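Local coordinates for protein ATP-citrate lyase beta-subunit (Chlorobium limicola, PDB 6HXJ) that probably catalyses, with its partner subunit, the ATP-dependent cleavage of citrate with coenzyme A to give oxaloacetate and acetyl-CoA, at residues N209-Y212 / D213-F216; R231-E235 / A236-I240; T304-I307 / C308-P311; G334-N337 / G338-S342; H380-D383 / R384-M388. All coordinates share one frame; numbering follows the deposited sequence.

Contact 1: residues N209-Y212 / D213-F216; sequences NVDY and DARF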
loop_
_atom_site.group_PDB
_atom_site.type_symbol
_atom_site.label_atom_id
_atom_site.label_comp_id
_atom_site.label_asym_id
_atom_site.label_seq_id
_atom_site.Cartn_x
_atom_site.Cartn_y
_atom_site.Cartn_z
ATOM N N ASN A 209 -45.937 -47.587 -3.349
ATOM C CA ASN A 209 -44.465 -47.535 -3.374
ATOM C C ASN A 209 -44.022 -46.342 -4.207
ATOM O O ASN A 209 -44.441 -46.227 -5.364
ATOM C CB ASN A 209 -43.855 -48.813 -3.931
ATOM C CG ASN A 209 -44.245 -50.028 -3.146
ATOM O OD1 ASN A 209 -43.679 -50.319 -2.089
ATOM N ND2 ASN A 209 -45.270 -50.726 -3.612
ATOM N N VAL A 210 -43.235 -45.427 -3.617
ATOM C CA VAL A 210 -42.755 -44.257 -4.366
ATOM C C VAL A 210 -41.244 -44.307 -4.517
ATOM O O VAL A 210 -40.554 -44.932 -3.720
ATOM C CB VAL A 210 -43.269 -42.870 -3.872
ATOM C CG1 VAL A 210 -44.772 -42.740 -4.099
ATOM C CG2 VAL A 210 -42.900 -42.591 -2.423
ATOM N N ASP A 211 -40.722 -43.676 -5.559
ATOM C CA ASP A 211 -39.273 -43.639 -5.768
ATOM C C ASP A 211 -38.676 -42.509 -4.865
ATOM O O ASP A 211 -38.691 -41.332 -5.248
ATOM C CB ASP A 211 -38.966 -43.477 -7.268
ATOM C CG ASP A 211 -37.514 -43.148 -7.627
ATOM O OD1 ASP A 211 -36.600 -43.466 -6.812
ATOM O OD2 ASP A 211 -37.286 -42.629 -8.739
ATOM N N TYR A 212 -38.204 -42.879 -3.647
ATOM C CA TYR A 212 -37.733 -41.910 -2.639
ATOM C C TYR A 212 -36.524 -41.078 -3.046
ATOM O O TYR A 212 -36.373 -39.999 -2.497
ATOM C CB TYR A 212 -37.507 -42.541 -1.253
ATOM C CG TYR A 212 -37.767 -41.580 -0.114
ATOM C CD1 TYR A 212 -39.036 -41.047 0.101
ATOM C CD2 TYR A 212 -36.742 -41.191 0.745
ATOM C CE1 TYR A 212 -39.273 -40.139 1.129
ATOM C CE2 TYR A 212 -36.971 -40.291 1.789
ATOM C CZ TYR A 212 -38.238 -39.770 1.978
ATOM O OH TYR A 212 -38.465 -38.880 3.002
ATOM N N ASP A 213 -35.727 -41.501 -4.041
ATOM C CA ASP A 213 -34.592 -40.730 -4.567
ATOM C C ASP A 213 -35.056 -39.405 -5.186
ATOM O O ASP A 213 -34.276 -38.457 -5.288
ATOM C CB ASP A 213 -33.879 -41.545 -5.658
ATOM C CG ASP A 213 -33.196 -42.811 -5.180
ATOM O OD1 ASP A 213 -32.372 -42.723 -4.231
ATOM O OD2 ASP A 213 -33.425 -43.883 -5.803
ATOM N N ALA A 214 -36.329 -39.368 -5.580
ATOM C CA ALA A 214 -36.996 -38.263 -6.240
ATOM C C ALA A 214 -37.479 -37.209 -5.300
ATOM O O ALA A 214 -37.979 -36.198 -5.770
ATOM C CB ALA A 214 -38.170 -38.798 -7.019
ATOM N N ARG A 215 -37.308 -37.425 -3.998
ATOM C CA ARG A 215 -37.825 -36.514 -2.940
ATOM C C ARG A 215 -37.496 -35.037 -3.177
ATOM O O ARG A 215 -38.301 -34.201 -2.771
ATOM C CB ARG A 215 -37.307 -36.937 -1.565
ATOM C CG ARG A 215 -38.067 -36.313 -0.406
ATOM C CD ARG A 215 -37.189 -35.937 0.772
ATOM N NE ARG A 215 -37.830 -35.026 1.712
ATOM C CZ ARG A 215 -37.595 -33.720 1.776
ATOM N NH1 ARG A 215 -38.556 -32.889 2.142
ATOM N NH2 ARG A 215 -36.402 -33.245 1.467
ATOM N N PHE A 216 -36.366 -34.724 -3.800
ATOM C CA PHE A 216 -35.951 -33.327 -3.984
ATOM C C PHE A 216 -36.932 -32.591 -4.921
ATOM O O PHE A 216 -36.920 -31.358 -4.974
ATOM C CB PHE A 216 -34.506 -33.250 -4.523
ATOM C CG PHE A 216 -34.343 -33.860 -5.893
ATOM C CD1 PHE A 216 -34.106 -35.222 -6.042
ATOM C CD2 PHE A 216 -34.499 -33.090 -7.038
ATOM C CE1 PHE A 216 -34.047 -35.804 -7.310
ATOM C CE2 PHE A 216 -34.438 -33.672 -8.304
ATOM C CZ PHE A 216 -34.220 -35.027 -8.431
#
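Ala-214 and Arg-215 each send a backbone N-H back three residues, to Asp-211 and Tyr-212, and so wind the chain into a 3-10 turn just past strand 200-210 of the ATP-grasp region. Ala-214 N lies 3.1 Å from Asp-211 O, with an angle of 156° at the hydrogen; Arg-215 N stands equally far, 3.1 Å, from Tyr-212 O. Asp-213 N also comes within 3.2 Å of Asp-211 O, but the angle is too poor for a bond, so the turn rests on the other two.

The Asp-211 carboxylate has a mate outside the turn: OD2 is hydrogen-bonded to the backbone of the chain of another protein. With CG of Asp-211 anti to the backbone N (chi1 168°), its other oxygen is brought up to a like charge, Asp-211 OD1 lying 3.4 Å from Asp-213 OD2 and the two carboxylate planes 80° apart. The two like charges would probably raise the cost of keeping both carboxylates ionised.

Tyr-212 and Arg-215 run side by side in the same direction, Arg-215 CG lying over one face of the ring. The phenol is satisfied by a hydrogen bond to Phe-223 O, not by the arginine, and Ala-214 O has a weak bond to His-218 ND1. What the arginine brings to the hydroxyl is a methylene: Arg-215 CD sits 3.9 Å from Tyr-212 OH.

Contact 2: residues R231-E235 / A236-I240; sequences RPFTE and AEQQI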
loop_
_atom_site.group_PDB
_atom_site.type_symbol
_atom_site.label_atom_id
_atom_site.label_comp_id
_atom_site.label_asym_id
_atom_site.label_seq_id
_atom_site.Cartn_x
_atom_site.Cartn_y
_atom_site.Cartn_z
ATOM N N ARG A 231 -39.577 -55.734 10.551
ATOM C CA ARG A 231 -39.366 -55.099 11.850
ATOM C C ARG A 231 -38.576 -53.776 11.718
ATOM O O ARG A 231 -37.571 -53.746 10.993
ATOM C CB ARG A 231 -38.631 -56.067 12.806
ATOM C CG ARG A 231 -37.386 -56.760 12.226
ATOM C CD ARG A 231 -36.080 -56.122 12.678
ATOM N NE ARG A 231 -34.925 -56.704 11.991
ATOM C CZ ARG A 231 -33.657 -56.403 12.255
ATOM N NH1 ARG A 231 -32.677 -56.990 11.583
ATOM N NH2 ARG A 231 -33.359 -55.512 13.194
ATOM N N PRO A 232 -38.941 -52.687 12.452
ATOM C CA PRO A 232 -38.131 -51.453 12.380
ATOM C C PRO A 232 -36.795 -51.581 13.112
ATOM O O PRO A 232 -36.622 -52.415 14.004
ATOM C CB PRO A 232 -39.041 -50.377 12.979
ATOM C CG PRO A 232 -40.383 -51.047 13.211
ATOM C CD PRO A 232 -40.097 -52.506 13.351
ATOM N N PHE A 233 -35.863 -50.751 12.688
ATOM C CA PHE A 233 -34.464 -50.707 13.036
ATOM C C PHE A 233 -34.160 -50.426 14.478
ATOM O O PHE A 233 -34.819 -49.621 15.124
ATOM C CB PHE A 233 -33.760 -49.693 12.135
ATOM C CG PHE A 233 -34.333 -49.626 10.742
ATOM C CD1 PHE A 233 -33.952 -50.547 9.771
ATOM C CD2 PHE A 233 -35.241 -48.631 10.391
ATOM C CE1 PHE A 233 -34.479 -50.480 8.478
ATOM C CE2 PHE A 233 -35.769 -48.564 9.101
ATOM C CZ PHE A 233 -35.370 -49.479 8.147
ATOM N N THR A 234 -33.113 -51.103 14.951
ATOM C CA THR A 234 -32.497 -51.037 16.276
ATOM C C THR A 234 -31.700 -49.718 16.423
ATOM O O THR A 234 -31.651 -48.916 15.503
ATOM C CB THR A 234 -31.583 -52.289 16.499
ATOM O OG1 THR A 234 -30.293 -52.124 15.899
ATOM C CG2 THR A 234 -32.213 -53.591 16.014
ATOM N N GLU A 235 -31.021 -49.534 17.561
ATOM C CA GLU A 235 -30.187 -48.359 17.850
ATOM C C GLU A 235 -28.951 -48.244 16.971
ATOM O O GLU A 235 -28.724 -47.191 16.379
ATOM C CB GLU A 235 -29.793 -48.306 19.346
ATOM C CG GLU A 235 -29.283 -49.612 19.957
ATOM C CD GLU A 235 -28.669 -49.510 21.344
ATOM O OE1 GLU A 235 -29.339 -48.987 22.264
ATOM O OE2 GLU A 235 -27.526 -49.991 21.516
ATOM N N ALA A 236 -28.156 -49.323 16.891
ATOM C CA ALA A 236 -26.944 -49.397 16.082
ATOM C C ALA A 236 -27.317 -49.060 14.666
ATOM O O ALA A 236 -26.744 -48.148 14.089
ATOM C CB ALA A 236 -26.374 -50.799 16.145
ATOM N N GLU A 237 -28.340 -49.749 14.144
ATOM C CA GLU A 237 -28.866 -49.581 12.802
ATOM C C GLU A 237 -29.164 -48.140 12.487
ATOM O O GLU A 237 -28.515 -47.568 11.608
ATOM C CB GLU A 237 -30.093 -50.457 12.604
ATOM C CG GLU A 237 -29.712 -51.916 12.359
ATOM C CD GLU A 237 -30.811 -52.965 12.419
ATOM O OE1 GLU A 237 -31.907 -52.723 11.863
ATOM O OE2 GLU A 237 -30.548 -54.061 12.966
ATOM N N GLN A 238 -30.094 -47.532 13.235
ATOM C CA GLN A 238 -30.463 -46.133 13.040
ATOM C C GLN A 238 -29.247 -45.226 13.154
ATOM O O GLN A 238 -29.136 -44.231 12.431
ATOM C CB GLN A 238 -31.565 -45.709 14.010
ATOM C CG GLN A 238 -32.861 -46.509 13.832
ATOM C CD GLN A 238 -34.164 -45.755 13.626
ATOM O OE1 GLN A 238 -34.551 -45.459 12.490
ATOM N NE2 GLN A 238 -34.935 -45.537 14.696
ATOM N N GLN A 239 -28.302 -45.597 14.021
ATOM C CA GLN A 239 -27.094 -44.787 14.148
ATOM C C GLN A 239 -26.269 -44.794 12.849
ATOM O O GLN A 239 -25.793 -43.743 12.415
ATOM C CB GLN A 239 -26.273 -45.215 15.368
ATOM C CG GLN A 239 -26.888 -44.760 16.689
ATOM C CD GLN A 239 -26.446 -43.370 17.167
ATOM O OE1 GLN A 239 -25.819 -42.576 16.439
ATOM N NE2 GLN A 239 -26.782 -43.039 18.415
ATOM N N ILE A 240 -26.163 -45.973 12.203
ATOM C CA ILE A 240 -25.446 -46.162 10.941
ATOM C C ILE A 240 -26.152 -45.427 9.784
ATOM O O ILE A 240 -25.447 -44.871 8.941
ATOM C CB ILE A 240 -25.177 -47.672 10.645
ATOM C CG1 ILE A 240 -24.386 -48.367 11.794
ATOM C CG2 ILE A 240 -24.495 -47.924 9.289
ATOM C CD1 ILE A 240 -22.867 -47.887 12.097
#
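Ala-236 sets its methyl 4.1 Å from Thr-234 OG1, just inside the start of helix 235-246, and also touches Phe-253 and Thr-306.

Glu-237 follows and does most of the work. Its chain, stretched out past CG (chi2 168°), runs obliquely past Thr-234, whose CG2 methyl is 3.5 Å from Glu-237 OE2. The same oxygen takes the salt bridge from Arg-231, NH2 to OE2 3.2 Å, on its syn lone pair. The oxygen lies somewhat out of the guanidinium plane, and the two flat groups are turned 72° against each other. Glu-255 N is a second donor to OE2, so this buried carboxylate oxygen is gripped twice. Glu-237 OE1 meets the edge of the Phe-233 ring, 3.6 Å from CD1. A glutamine in place of Glu-237 would probably leave the Arg-231 guanidinium without its opposite charge.

Gln-238 returns its N-H to Thr-234 O at 3.1 Å, nearly straight at 172°, and lays CG 3.7 Å from Phe-233 CB. Gln-239 N closes the next turn on Glu-235 O at 2.9 Å. Ile-240 then turns to Leu-303, Thr-306 and Phe-253. This is a helix N-terminus with threonine at the N-cap, its first turn tied by an arginine-glutamate salt bridge to the loop that leads in.

Contact 3: residues T304-I307 / C308-P311; sequences TETI and CRLP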
loop_
_atom_site.group_PDB
_atom_site.type_symbol
_atom_site.label_atom_id
_atom_site.label_comp_id
_atom_site.label_asym_id
_atom_site.label_seq_id
_atom_site.Cartn_x
_atom_site.Cartn_y
_atom_site.Cartn_z
ATOM N N THR A 304 -17.048 -50.298 11.987
ATOM C CA THR A 304 -16.145 -51.308 12.551
ATOM C C THR A 304 -16.507 -51.545 14.003
ATOM O O THR A 304 -16.709 -52.693 14.376
ATOM C CB THR A 304 -14.660 -50.879 12.398
ATOM O OG1 THR A 304 -14.386 -50.600 11.030
ATOM C CG2 THR A 304 -13.677 -51.915 12.917
ATOM N N GLU A 305 -16.626 -50.461 14.799
ATOM C CA GLU A 305 -16.954 -50.482 16.220
ATOM C C GLU A 305 -18.257 -51.234 16.501
ATOM O O GLU A 305 -18.258 -52.141 17.336
ATOM C CB GLU A 305 -16.938 -49.066 16.798
ATOM C CG GLU A 305 -15.507 -48.637 17.088
ATOM C CD GLU A 305 -15.288 -47.223 17.592
ATOM O OE1 GLU A 305 -16.155 -46.704 18.333
ATOM O OE2 GLU A 305 -14.210 -46.656 17.291
ATOM N N THR A 306 -19.317 -50.936 15.723
ATOM C CA THR A 306 -20.637 -51.572 15.798
ATOM C C THR A 306 -20.538 -53.104 15.598
ATOM O O THR A 306 -21.148 -53.866 16.358
ATOM C CB THR A 306 -21.566 -50.934 14.727
ATOM O OG1 THR A 306 -21.532 -49.513 14.812
ATOM C CG2 THR A 306 -23.006 -51.419 14.802
ATOM N N ILE A 307 -19.755 -53.533 14.577
ATOM C CA ILE A 307 -19.555 -54.940 14.205
ATOM C C ILE A 307 -18.849 -55.719 15.327
ATOM O O ILE A 307 -19.214 -56.860 15.615
ATOM C CB ILE A 307 -18.867 -55.043 12.819
ATOM C CG1 ILE A 307 -19.876 -54.598 11.745
ATOM C CG2 ILE A 307 -18.383 -56.481 12.494
ATOM C CD1 ILE A 307 -19.291 -54.022 10.564
ATOM N N CYS A 308 -17.887 -55.078 15.992
ATOM C CA CYS A 308 -17.123 -55.652 17.097
ATOM C C CYS A 308 -17.991 -55.816 18.357
ATOM O O CYS A 308 -17.793 -56.775 19.111
ATOM C CB CYS A 308 -15.883 -54.809 17.373
ATOM S SG CYS A 308 -14.762 -54.604 15.945
ATOM N N ARG A 309 -18.948 -54.883 18.571
ATOM C CA ARG A 309 -19.878 -54.900 19.705
ATOM C C ARG A 309 -20.868 -56.095 19.636
ATOM O O ARG A 309 -21.420 -56.469 20.665
ATOM C CB ARG A 309 -20.632 -53.557 19.814
ATOM C CG ARG A 309 -19.808 -52.379 20.354
ATOM C CD ARG A 309 -20.532 -51.046 20.159
ATOM N NE ARG A 309 -19.611 -49.902 20.080
ATOM C CZ ARG A 309 -19.904 -48.718 19.536
ATOM N NH1 ARG A 309 -21.106 -48.496 19.014
ATOM N NH2 ARG A 309 -18.996 -47.750 19.503
ATOM N N LEU A 310 -21.050 -56.718 18.441
ATOM C CA LEU A 310 -21.957 -57.861 18.182
ATOM C C LEU A 310 -21.724 -59.114 19.070
ATOM O O LEU A 310 -20.569 -59.496 19.304
ATOM C CB LEU A 310 -21.941 -58.262 16.689
ATOM C CG LEU A 310 -22.613 -57.296 15.716
ATOM C CD1 LEU A 310 -22.208 -57.601 14.295
ATOM C CD2 LEU A 310 -24.119 -57.360 15.803
ATOM N N PRO A 311 -22.839 -59.738 19.559
ATOM C CA PRO A 311 -22.702 -60.905 20.437
ATOM C C PRO A 311 -22.341 -62.203 19.722
ATOM O O PRO A 311 -22.812 -62.474 18.602
ATOM C CB PRO A 311 -24.074 -61.005 21.109
ATOM C CG PRO A 311 -25.024 -60.447 20.119
ATOM C CD PRO A 311 -24.265 -59.377 19.373
#
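Arg-309 lays its side chain back along the previous turn, over Glu-305. CB starts 3.5 Å from Thr-306 O; CG then passes 3.4 Å from Glu-305 O, with CD and NE following a little farther off the same carbonyl. The chain stays extended to NE, which carries the guanidinium across the glutamate: one face lies over Glu-305 CB, 4.1 Å from CZ. At the tip, NH2 makes a salt bridge to Glu-305 OE1 at 3.2 Å, the two planes 63° apart.

This is an i to i+4 ion pair on helix 297-309, beside helix 328-344, with Arg-309 exposed. Backbone bonds from Cys-308 N to Thr-304 O and from Arg-309 N to Glu-305 O hold the turn. Leu-310 N bonds weakly to Ile-307 O, and its CD1 lies 4.4 Å from Ile-307 CG2. Leu-310 also packs on Phe-253 of strand 250-255 and Asn-287 of strand 287-292. Replacing it by alanine would probably open a gap against these three residues. Cys-308 SG, meanwhile, lies 4.2 Å from Thr-304 CG2.

Contact 4: residues G334-N337 / G338-S342; sequences GIIN and GFRES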
loop_
_atom_site.group_PDB
_atom_site.type_symbol
_atom_site.label_atom_id
_atom_site.label_comp_id
_atom_site.label_asym_id
_atom_site.label_seq_id
_atom_site.Cartn_x
_atom_site.Cartn_y
_atom_site.Cartn_z
ATOM N N GLY A 334 -9.507 -46.243 9.460
ATOM C CA GLY A 334 -10.765 -46.153 10.191
ATOM C C GLY A 334 -11.118 -47.497 10.796
ATOM O O GLY A 334 -11.566 -47.546 11.929
ATOM N N ILE A 335 -10.865 -48.614 10.044
ATOM C CA ILE A 335 -11.072 -50.023 10.457
ATOM C C ILE A 335 -10.100 -50.368 11.580
ATOM O O ILE A 335 -10.516 -50.935 12.587
ATOM C CB ILE A 335 -11.004 -51.079 9.273
ATOM C CG1 ILE A 335 -12.136 -50.869 8.251
ATOM C CG2 ILE A 335 -11.039 -52.545 9.790
ATOM C CD1 ILE A 335 -12.011 -51.649 6.951
ATOM N N ILE A 336 -8.816 -50.000 11.410
ATOM C CA ILE A 336 -7.746 -50.231 12.385
ATOM C C ILE A 336 -8.077 -49.506 13.682
ATOM O O ILE A 336 -8.059 -50.139 14.738
ATOM C CB ILE A 336 -6.319 -49.887 11.832
ATOM C CG1 ILE A 336 -5.894 -50.846 10.711
ATOM C CG2 ILE A 336 -5.265 -49.905 12.953
ATOM C CD1 ILE A 336 -4.763 -50.334 9.841
ATOM N N ASN A 337 -8.407 -48.196 13.601
ATOM C CA ASN A 337 -8.777 -47.383 14.768
ATOM C C ASN A 337 -9.944 -47.994 15.552
ATOM O O ASN A 337 -9.822 -48.177 16.766
ATOM C CB ASN A 337 -9.008 -45.937 14.373
ATOM C CG ASN A 337 -7.686 -45.232 14.284
ATOM O OD1 ASN A 337 -6.917 -45.198 15.264
ATOM N ND2 ASN A 337 -7.342 -44.764 13.083
ATOM N N GLY A 338 -10.975 -48.436 14.835
ATOM C CA GLY A 338 -12.129 -49.114 15.410
ATOM C C GLY A 338 -11.818 -50.487 15.981
ATOM O O GLY A 338 -12.512 -50.934 16.893
ATOM N N PHE A 339 -10.793 -51.180 15.439
ATOM C CA PHE A 339 -10.355 -52.486 15.949
ATOM C C PHE A 339 -9.574 -52.308 17.242
ATOM O O PHE A 339 -9.728 -53.107 18.158
ATOM C CB PHE A 339 -9.489 -53.232 14.924
ATOM C CG PHE A 339 -10.221 -54.073 13.906
ATOM C CD1 PHE A 339 -11.506 -54.554 14.164
ATOM C CD2 PHE A 339 -9.605 -54.441 12.724
ATOM C CE1 PHE A 339 -12.180 -55.336 13.226
ATOM C CE2 PHE A 339 -10.274 -55.246 11.795
ATOM C CZ PHE A 339 -11.561 -55.679 12.049
ATOM N N ARG A 340 -8.741 -51.252 17.308
ATOM C CA ARG A 340 -7.940 -50.864 18.458
ATOM C C ARG A 340 -8.854 -50.404 19.593
ATOM O O ARG A 340 -8.627 -50.771 20.755
ATOM C CB ARG A 340 -6.977 -49.736 18.055
ATOM C CG ARG A 340 -5.791 -50.192 17.206
ATOM C CD ARG A 340 -4.578 -49.310 17.379
ATOM N NE ARG A 340 -4.302 -48.334 16.319
ATOM C CZ ARG A 340 -3.299 -48.427 15.448
ATOM N NH1 ARG A 340 -2.538 -49.516 15.413
ATOM N NH2 ARG A 340 -3.114 -47.478 14.539
ATOM N N GLU A 341 -9.900 -49.619 19.240
ATOM C CA GLU A 341 -10.903 -49.092 20.173
ATOM C C GLU A 341 -11.711 -50.238 20.815
ATOM O O GLU A 341 -11.959 -50.257 22.015
ATOM C CB GLU A 341 -11.835 -48.101 19.436
ATOM C CG GLU A 341 -12.566 -47.118 20.347
ATOM C CD GLU A 341 -13.851 -47.545 21.049
ATOM O OE1 GLU A 341 -14.335 -48.680 20.815
ATOM O OE2 GLU A 341 -14.388 -46.719 21.824
ATOM N N SER A 342 -12.082 -51.198 19.996
ATOM C CA SER A 342 -12.865 -52.356 20.390
ATOM C C SER A 342 -12.045 -53.346 21.215
ATOM O O SER A 342 -12.586 -53.936 22.145
ATOM C CB SER A 342 -13.431 -53.038 19.150
ATOM O OG SER A 342 -14.241 -52.141 18.406
#
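Ile-335 and Phe-339, one turn apart, form the tight half of this contact. They point the same way, and Ile-335 CG2 lies 3.4 Å from Phe-339 CE2. The methyl gets there because CG2 is anti to the backbone N while CG1 takes the place beside it (chi1 -64°). Both side chains rest on Val-318 of strand 315-318. Gly-338, with no side chain, is buried one residue earlier, its N bonded to Gly-334 O and its O taking two bonds from Ser-342, one from N at 3.1 Å and one from OG at 2.6 Å. Ile-336 is buried too, against Ala-368 and Ile-369 of helix 362-371.

The solvent side is confined to the Arg-340 guanidinium, Asn-337 and Glu-341. Ile-336 CG2 stands 3.5 Å above the centre of one face of that guanidinium, an apolar methyl against a flat cation. Arg-340 is bent at chi3 (-102°), which folds the group back over the methyl; NH1 makes its salt bridge with Glu-375. Asn-337 OD1 is near the guanidinium plane, though 4.2 Å from NE. Arg-340 N to Ile-336 O and Glu-341 N to Asn-337 O, both 2.9 Å, continue the regular helix. Helix 328-344 is the crossover of a beta-alpha-beta unit, linking parallel neighbours 315-318 and 352-356.

Contact 5: residues H380-D383 / R384-M388; sequences HVYD and RSMPM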
loop_
_atom_site.group_PDB
_atom_site.type_symbol
_atom_site.label_atom_id
_atom_site.label_comp_id
_atom_site.label_asym_id
_atom_site.label_seq_id
_atom_site.Cartn_x
_atom_site.Cartn_y
_atom_site.Cartn_z
ATOM N N HIS A 380 -5.344 -62.402 9.834
ATOM C CA HIS A 380 -4.803 -62.984 8.591
ATOM C C HIS A 380 -5.160 -62.013 7.467
ATOM O O HIS A 380 -6.340 -61.709 7.262
ATOM C CB HIS A 380 -5.355 -64.406 8.324
ATOM C CG HIS A 380 -5.123 -65.363 9.460
ATOM N ND1 HIS A 380 -5.994 -65.433 10.545
ATOM C CD2 HIS A 380 -4.100 -66.223 9.672
ATOM C CE1 HIS A 380 -5.478 -66.332 11.365
ATOM N NE2 HIS A 380 -4.344 -66.843 10.882
ATOM N N VAL A 381 -4.132 -61.448 6.813
ATOM C CA VAL A 381 -4.353 -60.478 5.744
ATOM C C VAL A 381 -3.761 -61.025 4.432
ATOM O O VAL A 381 -2.601 -61.457 4.358
ATOM C CB VAL A 381 -3.981 -58.976 6.057
ATOM C CG1 VAL A 381 -3.522 -58.751 7.493
ATOM C CG2 VAL A 381 -3.029 -58.340 5.037
ATOM N N TYR A 382 -4.629 -61.035 3.409
ATOM C CA TYR A 382 -4.362 -61.519 2.065
ATOM C C TYR A 382 -4.568 -60.403 1.040
ATOM O O TYR A 382 -5.307 -59.430 1.273
ATOM C CB TYR A 382 -5.258 -62.733 1.731
ATOM C CG TYR A 382 -5.195 -63.845 2.755
ATOM C CD1 TYR A 382 -4.232 -64.845 2.670
ATOM C CD2 TYR A 382 -6.096 -63.894 3.814
ATOM C CE1 TYR A 382 -4.172 -65.870 3.611
ATOM C CE2 TYR A 382 -6.038 -64.905 4.767
ATOM C CZ TYR A 382 -5.068 -65.887 4.669
ATOM O OH TYR A 382 -5.002 -66.876 5.625
ATOM N N ASP A 383 -3.900 -60.556 -0.102
ATOM C CA ASP A 383 -3.994 -59.634 -1.208
ATOM C C ASP A 383 -4.901 -60.257 -2.286
ATOM O O ASP A 383 -5.450 -61.345 -2.085
ATOM C CB ASP A 383 -2.582 -59.352 -1.746
ATOM C CG ASP A 383 -1.862 -60.568 -2.320
ATOM O OD1 ASP A 383 -1.752 -61.593 -1.597
ATOM O OD2 ASP A 383 -1.413 -60.496 -3.494
ATOM N N ARG A 384 -5.031 -59.570 -3.438
ATOM C CA ARG A 384 -5.810 -59.961 -4.621
ATOM C C ARG A 384 -5.582 -61.397 -5.121
ATOM O O ARG A 384 -6.511 -61.980 -5.691
ATOM C CB ARG A 384 -5.541 -58.976 -5.750
ATOM C CG ARG A 384 -4.064 -58.786 -6.051
ATOM C CD ARG A 384 -3.809 -57.398 -6.532
ATOM N NE ARG A 384 -4.386 -57.257 -7.851
ATOM C CZ ARG A 384 -4.944 -56.155 -8.305
ATOM N NH1 ARG A 384 -4.980 -55.063 -7.550
ATOM N NH2 ARG A 384 -5.459 -56.127 -9.522
ATOM N N SER A 385 -4.359 -61.961 -4.921
ATOM C CA SER A 385 -4.011 -63.333 -5.337
ATOM C C SER A 385 -4.929 -64.401 -4.685
ATOM O O SER A 385 -5.231 -65.428 -5.311
ATOM C CB SER A 385 -2.536 -63.629 -5.090
ATOM O OG SER A 385 -2.161 -63.305 -3.764
ATOM N N MET A 386 -5.420 -64.107 -3.457
ATOM C CA MET A 386 -6.385 -64.906 -2.714
ATOM C C MET A 386 -7.761 -64.617 -3.351
ATOM O O MET A 386 -8.203 -63.464 -3.278
ATOM C CB MET A 386 -6.362 -64.476 -1.237
ATOM C CG MET A 386 -7.575 -64.911 -0.404
ATOM S SD MET A 386 -7.807 -66.712 -0.235
ATOM C CE MET A 386 -6.395 -67.128 0.834
ATOM N N PRO A 387 -8.441 -65.607 -4.008
ATOM C CA PRO A 387 -9.767 -65.333 -4.602
ATOM C C PRO A 387 -10.640 -64.684 -3.523
ATOM O O PRO A 387 -10.507 -65.009 -2.348
ATOM C CB PRO A 387 -10.197 -66.698 -5.152
ATOM C CG PRO A 387 -8.935 -67.413 -5.373
ATOM C CD PRO A 387 -8.059 -67.013 -4.233
ATOM N N MET A 388 -11.461 -63.695 -3.929
ATOM C CA MET A 388 -12.306 -62.837 -3.085
ATOM C C MET A 388 -13.002 -63.484 -1.868
ATOM O O MET A 388 -12.684 -63.122 -0.724
ATOM C CB MET A 388 -13.398 -62.163 -3.922
ATOM C CG MET A 388 -13.933 -60.904 -3.272
ATOM S SD MET A 388 -15.250 -60.056 -4.148
ATOM C CE MET A 388 -16.658 -61.054 -3.785
#
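Met-386 N donates to Asp-383 O at 3.1 Å, with 151° at the hydrogen, and this bond closes a type I beta turn from Asp-383 to Met-386. Inside the turn, Ser-385 OG makes a weak hydrogen bond to Asp-383 OD2 at 2.9 Å. The aspartate CG, between the backbone N and the carbonyl carbon (chi1 63°), brings the carboxylate to the serine hydroxyl. The guanidinium of Arg-384, second residue of the turn, finds its partners outside it: NH1 pairs with Glu-362 in a salt bridge, and NH2 bonds to a polar side chain of the chain of another protein. The turn is thereby fixed from outside as well as within, Arg-356 adding bonds to the carbonyls of Arg-384 and Met-386.

Further out, Met-386 packs back on Tyr-382. The two CB atoms are 3.6 Å apart, and the bends at chi2 and chi3 of the methionine curl CE over one face of the ring, 3.9 Å from its centroid and 21° off the normal, a CH-pi contact. SD lies above the same ring at 5.1 Å from the centroid, a distant Met-aromatic contact. Ile-391 and Leu-394 of helix 391-397 touch both side chains. A type I turn thus carries the chain off strand 378-382 of the mixed sheet, toward helix 391-397 and a subunit interface.

How the contacts relate
Along the chain the five contacts come in series. Contact 1 stands apart in the ATP-grasp region, at the end of strand 200-210, its centre 21 Å from that of contact 2 and 32 to 39 Å from the centres of the others. Contacts 2 to 5 all belong to the citrate-binding region, around one mixed sheet. Helices 235-246, 297-309 and 328-344 carry contacts 2, 3 and 4 as neighbours: centres of 2 and 3 lie 13 Å apart, those of 3 and 4 only 10 Å, and both pairs touch through side chains such as Ala-236 on Thr-306 and Thr-304 on Phe-339. Contact 5, 21 Å from contact 4 between centres, sits at the end of strand 378-382 and in the turn after it. Contacts 1 and 5 both meet the chain of another protein, so they link this subunit to the assembly.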